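Local coordinates for YaeO (Vibrio cholerae serotype O1, PDB 6JIE), which inhibits Rho-dependent transcription termination by dissociating the Rho hexamer, and structurally resembles the RNA chaperone Hfq, at residues A[14-19]-A[72-77]; A[19-22]-A[28-31]; A[47-50]-A[55-58]. All coordinates share one frame; numbering follows the deposited sequence.

Contact 1 of 3, residues A[14-19]-A[72-77]; sequences CLFHLP and QPHFSV
Leu18 makes the apolar part of this contact through a single methyl, CD1, which meets the Phe75 ring at CE2, 3.8 Å away. With CG anti to the carbonyl carbon (chi1 -66°), Leu18 carries CD1 toward the Phe75 ring, which comes from the opposite direction. The same CD1 also rests 3.6 Å from Gln72 NE2. Leu12 of helix 9-15 touches Leu18, His74 and Phe75, so the helix backs this patch. The aromatic pair overlaps little: the planes of the Phe16 and His74 rings differ by only 20°, yet the rings hardly cover each other. Their centroids are 5.2 Å apart. Phe16 CE2 comes closest, 3.7 Å from His74 NE2.

The polar link is indirect. One water donates to Pro19 O and accepts from Gln72 NE2, at 2.9 and 3.1 Å. Within 72-77 the amide of Gln72 folds back on its own loop: OE1 takes both the His74 N-H (2.8 Å) and the Phe75 N-H, while NE2 sits over the centre of one face of the Phe75 ring.

In 14-19, His17 at positive phi ends helix 9-15 as the C-prime residue of a Schellman motif. With both ends of its amide engaged, Gln72 is probably held in one orientation, and the loop before strand 77-79 meets the turn after the helix by packing and a water bridge.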
loop_
_atom_site.group_PDB
_atom_site.type_symbol
_atom_site.label_atom_id
_atom_site.label_comp_id
_atom_site.label_asym_id
_atom_site.label_seq_id
_atom_site.Cartn_x
_atom_site.Cartn_y
_atom_site.Cartn_z
ATOM N N CYS A 14 -5.094 2.161 10.339
ATOM C CA CYS A 14 -6.011 1.149 9.827
ATOM C C CYS A 14 -7.241 1.775 9.173
ATOM O O CYS A 14 -7.720 1.275 8.147
ATOM C CB CYS A 14 -6.423 0.219 10.964
ATOM S SG CYS A 14 -5.047 -0.755 11.603
ATOM N N LEU A 15 -7.786 2.850 9.765
ATOM C CA LEU A 15 -8.986 3.478 9.215
ATOM C C LEU A 15 -8.771 3.885 7.765
ATOM O O LEU A 15 -9.643 3.678 6.912
ATOM C CB LEU A 15 -9.375 4.700 10.058
ATOM C CG LEU A 15 -10.611 5.478 9.640
ATOM C CD1 LEU A 15 -11.841 4.602 9.841
ATOM C CD2 LEU A 15 -10.712 6.780 10.431
ATOM N N PHE A 16 -7.608 4.453 7.465
ATOM C CA PHE A 16 -7.287 4.933 6.128
ATOM C C PHE A 16 -6.450 3.943 5.318
ATOM O O PHE A 16 -6.014 4.280 4.215
ATOM C CB PHE A 16 -6.546 6.272 6.232
ATOM C CG PHE A 16 -7.361 7.374 6.894
ATOM C CD1 PHE A 16 -8.667 7.616 6.500
ATOM C CD2 PHE A 16 -6.820 8.147 7.902
ATOM C CE1 PHE A 16 -9.427 8.638 7.088
ATOM C CE2 PHE A 16 -7.582 9.169 8.503
ATOM C CZ PHE A 16 -8.883 9.396 8.093
ATOM N N HIS A 17 -6.206 2.741 5.836
ATOM C CA HIS A 17 -5.368 1.732 5.177
ATOM C C HIS A 17 -4.048 2.328 4.706
ATOM O O HIS A 17 -3.675 2.248 3.533
ATOM C CB HIS A 17 -6.109 1.069 4.017
ATOM C CG HIS A 17 -7.284 0.263 4.465
ATOM N ND1 HIS A 17 -7.204 -0.636 5.505
ATOM C CD2 HIS A 17 -8.570 0.239 4.045
ATOM C CE1 HIS A 17 -8.383 -1.201 5.688
ATOM N NE2 HIS A 17 -9.230 -0.689 4.815
ATOM N N LEU A 18 -3.348 2.915 5.642
ATOM C CA LEU A 18 -2.128 3.615 5.279
ATOM C C LEU A 18 -0.983 2.630 5.076
ATOM O O LEU A 18 -0.859 1.668 5.832
ATOM C CB LEU A 18 -1.741 4.606 6.368
ATOM C CG LEU A 18 -2.690 5.785 6.581
ATOM C CD1 LEU A 18 -2.088 6.741 7.605
ATOM C CD2 LEU A 18 -2.952 6.505 5.267
ATOM N N PRO A 19 -0.107 2.879 4.097
ATOM C CA PRO A 19 1.136 2.107 4.006
ATOM C C PRO A 19 2.076 2.515 5.129
ATOM O O PRO A 19 2.353 3.704 5.309
ATOM C CB PRO A 19 1.696 2.496 2.636
ATOM C CG PRO A 19 1.160 3.883 2.398
ATOM C CD PRO A 19 -0.216 3.888 3.034
ATOM N N GLN A 72 1.080 11.948 3.938
ATOM C CA GLN A 72 -0.229 12.226 4.505
ATOM C C GLN A 72 -0.036 13.128 5.716
ATOM O O GLN A 72 1.079 13.236 6.238
ATOM C CB GLN A 72 -0.974 10.929 4.874
ATOM C CG GLN A 72 -0.106 9.762 5.294
ATOM C CD GLN A 72 0.196 9.780 6.776
ATOM O OE1 GLN A 72 -0.152 10.726 7.481
ATOM N NE2 GLN A 72 0.847 8.734 7.253
ATOM N N PRO A 73 -1.081 13.834 6.146
ATOM C CA PRO A 73 -0.905 14.860 7.180
ATOM C C PRO A 73 -0.883 14.333 8.604
ATOM O O PRO A 73 -0.800 15.141 9.535
ATOM C CB PRO A 73 -2.128 15.758 6.961
ATOM C CG PRO A 73 -3.170 14.796 6.525
ATOM C CD PRO A 73 -2.453 13.853 5.599
ATOM N N HIS A 74 -0.949 13.022 8.813
ATOM C CA HIS A 74 -1.204 12.512 10.152
ATOM C C HIS A 74 0.078 12.224 10.920
ATOM O O HIS A 74 0.196 12.615 12.083
ATOM C CB HIS A 74 -2.081 11.270 10.069
ATOM C CG HIS A 74 -3.323 11.496 9.272
ATOM N ND1 HIS A 74 -4.349 12.291 9.726
ATOM C CD2 HIS A 74 -3.676 11.088 8.031
ATOM C CE1 HIS A 74 -5.299 12.343 8.810
ATOM N NE2 HIS A 74 -4.915 11.626 7.771
ATOM N N PHE A 75 1.041 11.552 10.289
ATOM C CA PHE A 75 2.299 11.269 10.963
ATOM C C PHE A 75 3.384 10.981 9.937
ATOM O O PHE A 75 3.112 10.595 8.793
ATOM C CB PHE A 75 2.175 10.092 11.950
ATOM C CG PHE A 75 1.683 8.813 11.327
ATOM C CD1 PHE A 75 2.578 7.907 10.770
ATOM C CD2 PHE A 75 0.331 8.502 11.328
ATOM C CE1 PHE A 75 2.125 6.725 10.211
ATOM C CE2 PHE A 75 -0.130 7.330 10.772
ATOM C CZ PHE A 75 0.774 6.431 10.214
ATOM N N SER A 76 4.625 11.171 10.383
ATOM C CA SER A 76 5.807 10.639 9.721
ATOM C C SER A 76 6.274 9.402 10.485
ATOM O O SER A 76 5.953 8.270 10.097
ATOM C CB SER A 76 6.910 11.693 9.651
ATOM O OG SER A 76 6.561 12.714 8.731
ATOM N N VAL A 77 7.001 9.601 11.589
ATOM C CA VAL A 77 7.427 8.506 12.460
ATOM C C VAL A 77 6.814 8.697 13.841
ATOM O O VAL A 77 6.948 9.770 14.448
ATOM C CB VAL A 77 8.960 8.416 12.562
ATOM C CG1 VAL A 77 9.347 7.221 13.423
ATOM C CG2 VAL A 77 9.574 8.291 11.187
HETATM O O HOH W 1 1.486 6.431 5.243
#

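Contact 2 of 3, residues A[19-22]-A[28-31]; sequences PVKL and EVYY
Lys21 lays its aliphatic chain over one face of the Tyr31 ring, with CG 4.0 Å from the ring centroid and 22° off the normal, a CH-pi contact displaced toward the rim. The two side chains run alongside each other and point the same way. With CG anti to the backbone N (chi1 170°) and every later torsion extended, the lysine follows the tyrosine outward, and its CD comes 3.5 Å from Tyr31 OH. Val29 takes part as well: its CG1 methyl reaches Lys21 CG at 3.5 Å and also touches CE, so the lysine methylenes meet both a ring and a valine methyl. Lys21 NZ goes on to a long, weak ion pair with Glu67.

Beneath these side chains the backbones are joined at the hydrogen-bonded pair Leu22-Tyr30. Leu22 N donates to Tyr30 O at 2.7 Å, and Tyr30 N returns a bond of 2.8 Å to Leu22 O. Lys21 and Tyr31 form the adjoining non-hydrogen-bonded pair. CA-H...O contacts supplement the ladder, among them Lys21 CA to Tyr30 O at 3.3 Å.

Leu22 and Tyr30 project from the sheet face opposite to that of Lys21 and Tyr31. Leu22 enters the interior against Ile47, Leu49, Leu63 and Met66, whereas the Tyr30 ring leads away from its strand partner to meet Trp56 edge-to-face. Val20 points into the same interior, toward Leu49, Met66 and Phe75.

Leu22 and Val20 are thus buried, while the Lys21 and Tyr31 side mixes methylenes, a ring and a charge. The arrangement is an antiparallel beta hairpin of strands 19-24 and 29-31, consistent with the bent Sm-like fold expected of an Hfq homologue.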
loop_
_atom_site.group_PDB
_atom_site.type_symbol
_atom_site.label_atom_id
_atom_site.label_comp_id
_atom_site.label_asym_id
_atom_site.label_seq_id
_atom_site.Cartn_x
_atom_site.Cartn_y
_atom_site.Cartn_z
ATOM N N PRO A 19 -0.107 2.879 4.097
ATOM C CA PRO A 19 1.136 2.107 4.006
ATOM C C PRO A 19 2.076 2.515 5.129
ATOM O O PRO A 19 2.353 3.704 5.309
ATOM C CB PRO A 19 1.696 2.496 2.636
ATOM C CG PRO A 19 1.160 3.883 2.398
ATOM C CD PRO A 19 -0.216 3.888 3.034
ATOM N N VAL A 20 2.561 1.527 5.890
ATOM C CA VAL A 20 3.389 1.804 7.059
ATOM C C VAL A 20 4.526 0.804 7.172
ATOM O O VAL A 20 4.437 -0.331 6.702
ATOM C CB VAL A 20 2.594 1.796 8.383
ATOM C CG1 VAL A 20 1.579 2.953 8.402
ATOM C CG2 VAL A 20 1.897 0.475 8.607
ATOM N N LYS A 21 5.599 1.262 7.807
ATOM C CA LYS A 21 6.723 0.443 8.236
ATOM C C LYS A 21 6.640 0.319 9.751
ATOM O O LYS A 21 6.681 1.331 10.469
ATOM C CB LYS A 21 8.049 1.071 7.805
ATOM C CG LYS A 21 9.289 0.420 8.426
ATOM C CD LYS A 21 10.516 1.276 8.111
ATOM C CE LYS A 21 11.723 0.913 8.950
ATOM N NZ LYS A 21 12.782 1.970 8.825
ATOM N N LEU A 22 6.549 -0.912 10.237
ATOM C CA LEU A 22 6.458 -1.169 11.667
ATOM C C LEU A 22 7.765 -1.767 12.151
ATOM O O LEU A 22 8.283 -2.712 11.547
ATOM C CB LEU A 22 5.314 -2.125 11.996
ATOM C CG LEU A 22 3.941 -1.725 11.468
ATOM C CD1 LEU A 22 2.946 -2.754 11.957
ATOM C CD2 LEU A 22 3.567 -0.353 11.949
ATOM N N GLU A 28 12.907 -6.218 14.606
ATOM C CA GLU A 28 12.453 -6.654 13.293
ATOM C C GLU A 28 11.578 -5.587 12.645
ATOM O O GLU A 28 10.752 -4.955 13.307
ATOM C CB GLU A 28 11.668 -7.959 13.382
ATOM C CG GLU A 28 11.387 -8.528 11.994
ATOM C CD GLU A 28 10.890 -9.960 11.988
ATOM O OE1 GLU A 28 10.916 -10.627 13.051
ATOM O OE2 GLU A 28 10.476 -10.411 10.894
ATOM N N VAL A 29 11.736 -5.413 11.337
ATOM C CA VAL A 29 10.961 -4.434 10.577
ATOM C C VAL A 29 9.978 -5.157 9.665
ATOM O O VAL A 29 10.310 -6.186 9.065
ATOM C CB VAL A 29 11.886 -3.507 9.763
ATOM C CG1 VAL A 29 11.067 -2.610 8.858
ATOM C CG2 VAL A 29 12.731 -2.678 10.703
ATOM N N TYR A 30 8.756 -4.629 9.582
ATOM C CA TYR A 30 7.738 -5.109 8.655
ATOM C C TYR A 30 7.201 -3.931 7.864
ATOM O O TYR A 30 6.997 -2.856 8.430
ATOM C CB TYR A 30 6.566 -5.768 9.378
ATOM C CG TYR A 30 6.891 -6.972 10.235
ATOM C CD1 TYR A 30 6.652 -8.255 9.770
ATOM C CD2 TYR A 30 7.403 -6.818 11.525
ATOM C CE1 TYR A 30 6.914 -9.368 10.559
ATOM C CE2 TYR A 30 7.680 -7.931 12.322
ATOM C CZ TYR A 30 7.428 -9.196 11.829
ATOM O OH TYR A 30 7.682 -10.307 12.595
ATOM N N TYR A 31 6.938 -4.138 6.569
ATOM C CA TYR A 31 6.340 -3.123 5.705
ATOM C C TYR A 31 5.009 -3.633 5.157
ATOM O O TYR A 31 4.908 -4.793 4.758
ATOM C CB TYR A 31 7.264 -2.785 4.505
ATOM C CG TYR A 31 8.619 -2.149 4.806
ATOM C CD1 TYR A 31 9.703 -2.916 5.210
ATOM C CD2 TYR A 31 8.819 -0.784 4.642
ATOM C CE1 TYR A 31 10.943 -2.329 5.467
ATOM C CE2 TYR A 31 10.047 -0.194 4.900
ATOM C CZ TYR A 31 11.101 -0.965 5.309
ATOM O OH TYR A 31 12.316 -0.368 5.556
#

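Contact 3 of 3, residues A[47-50]-A[55-58]; sequences IALR and TWLL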
loop_
_atom_site.group_PDB
_atom_site.type_symbol
_atom_site.label_atom_id
_atom_site.label_comp_id
_atom_site.label_asym_id
_atom_site.label_seq_id
_atom_site.Cartn_x
_atom_site.Cartn_y
_atom_site.Cartn_z
ATOM N N ILE A 47 -2.193 -5.275 15.445
ATOM C CA ILE A 47 -2.503 -4.659 14.161
ATOM C C ILE A 47 -2.309 -5.717 13.082
ATOM O O ILE A 47 -1.313 -6.447 13.091
ATOM C CB ILE A 47 -1.628 -3.423 13.902
ATOM C CG1 ILE A 47 -1.858 -2.909 12.464
ATOM C CG2 ILE A 47 -0.179 -3.744 14.151
ATOM C CD1 ILE A 47 -1.100 -1.649 12.137
ATOM N N ALA A 48 -3.276 -5.830 12.176
ATOM C CA ALA A 48 -3.139 -6.704 11.022
ATOM C C ALA A 48 -2.445 -5.909 9.927
ATOM O O ALA A 48 -2.953 -4.870 9.504
ATOM C CB ALA A 48 -4.498 -7.210 10.541
ATOM N N LEU A 49 -1.277 -6.373 9.508
ATOM C CA LEU A 49 -0.459 -5.672 8.527
ATOM C C LEU A 49 -0.366 -6.550 7.291
ATOM O O LEU A 49 0.184 -7.652 7.352
ATOM C CB LEU A 49 0.933 -5.360 9.079
ATOM C CG LEU A 49 1.844 -4.566 8.141
ATOM C CD1 LEU A 49 1.362 -3.132 8.051
ATOM C CD2 LEU A 49 3.270 -4.618 8.647
ATOM N N ARG A 50 -0.898 -6.065 6.174
ATOM C CA ARG A 50 -0.864 -6.826 4.923
ATOM C C ARG A 50 0.448 -6.520 4.221
ATOM O O ARG A 50 0.624 -5.447 3.644
ATOM C CB ARG A 50 -2.065 -6.485 4.049
ATOM C CG ARG A 50 -3.394 -6.803 4.687
ATOM C CD ARG A 50 -4.489 -7.009 3.645
ATOM N NE ARG A 50 -5.814 -6.875 4.240
ATOM C CZ ARG A 50 -6.421 -7.826 4.940
ATOM N NH1 ARG A 50 -5.823 -8.996 5.133
ATOM N NH2 ARG A 50 -7.624 -7.602 5.448
ATOM N N THR A 55 0.036 -11.656 5.474
ATOM C CA THR A 55 -0.515 -10.753 6.471
ATOM C C THR A 55 -0.063 -11.207 7.849
ATOM O O THR A 55 -0.134 -12.400 8.166
ATOM C CB THR A 55 -2.043 -10.719 6.395
ATOM O OG1 THR A 55 -2.446 -10.226 5.109
ATOM C CG2 THR A 55 -2.606 -9.801 7.469
ATOM N N TRP A 56 0.423 -10.260 8.649
ATOM C CA TRP A 56 0.904 -10.524 9.999
ATOM C C TRP A 56 -0.044 -9.916 11.021
ATOM O O TRP A 56 -0.600 -8.835 10.802
ATOM C CB TRP A 56 2.310 -9.940 10.215
ATOM C CG TRP A 56 3.365 -10.405 9.231
ATOM C CD1 TRP A 56 4.022 -11.612 9.221
ATOM C CD2 TRP A 56 3.905 -9.648 8.139
ATOM N NE1 TRP A 56 4.927 -11.648 8.184
ATOM C CE2 TRP A 56 4.869 -10.458 7.501
ATOM C CE3 TRP A 56 3.660 -8.365 7.637
ATOM C CZ2 TRP A 56 5.587 -10.028 6.390
ATOM C CZ3 TRP A 56 4.380 -7.937 6.526
ATOM C CH2 TRP A 56 5.329 -8.770 5.916
ATOM N N LEU A 57 -0.230 -10.618 12.141
ATOM C CA LEU A 57 -0.867 -10.044 13.325
ATOM C C LEU A 57 0.243 -9.725 14.308
ATOM O O LEU A 57 0.789 -10.633 14.949
ATOM C CB LEU A 57 -1.884 -10.991 13.957
ATOM C CG LEU A 57 -3.091 -11.351 13.103
ATOM C CD1 LEU A 57 -4.062 -12.178 13.914
ATOM C CD2 LEU A 57 -3.752 -10.091 12.566
ATOM N N LEU A 58 0.557 -8.441 14.426
ATOM C CA LEU A 58 1.683 -7.950 15.205
ATOM C C LEU A 58 1.170 -7.293 16.469
ATOM O O LEU A 58 0.330 -6.389 16.409
ATOM C CB LEU A 58 2.508 -6.957 14.388
ATOM C CG LEU A 58 3.097 -7.577 13.126
ATOM C CD1 LEU A 58 3.620 -6.499 12.169
ATOM C CD2 LEU A 58 4.210 -8.513 13.542
#
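Four backbone hydrogen bonds pair Ile47 with Leu58 and Leu49 with Trp56, making an antiparallel beta hairpin of strands 45-50 and 55-59. Leu49 N gives to Trp56 O and Trp56 N gives back to Leu49 O, each at 2.9 Å. At the other end Leu58 N meets Ile47 O almost straight (N-H...O 175°), and the reciprocal Ile47 N bond is more bent. Ala48-Leu57 and Arg50-Thr55 are the non-hydrogen-bonded pairs between and beyond them.

Outward from the ladder, Leu49, Trp56, Ile47 and Leu58 share the face turned to the other hairpin. With CG anti to the backbone N (chi1 -177°), Leu49 brings CD2 against two neighbours, Trp56 CE3 at 3.9 Å and Leu58 CD1 at 4.0 Å. Ile47 and Leu58 also pack on Leu22. The Trp56 indole is about 6 Å, side chain to side chain, from Glu52, a magnesium ligand in a structure of this protein.

The reverse face is sparser. Leu57 bends its CD2 back to Ala48 CB at 3.6 Å, and Gln38 of strand 33-39 touches both residues. Arg50 and Thr55 run side by side; Arg50 NE is hydrogen-bonded to Tyr7 OH of the second subunit, while Thr55 OG1 lies at the edge of the guanidinium, 3.6 Å from NH1.

How the contacts relate
From the N terminus, contact 1 begins on the last turn of helix 9-15, and Pro19 then passes directly into contact 2. Contact 2 closes first, over the short turn between strands 19-24 and 29-31. Contact 3 follows in series, after strand 33-39, and closes the turn between 45-50 and 55-59. Contact 1 closes last, when the loop 72-77 returns to the end of the helix, and so encloses contact 3. The three meet inside the fold: Phe75 packs on Val20, Cys14 on Ile47, and Tyr30 on Leu49. Contacts 2 and 3 each join the two strands of a hairpin, whereas contact 1 ties the helix end to the loop before 77-79.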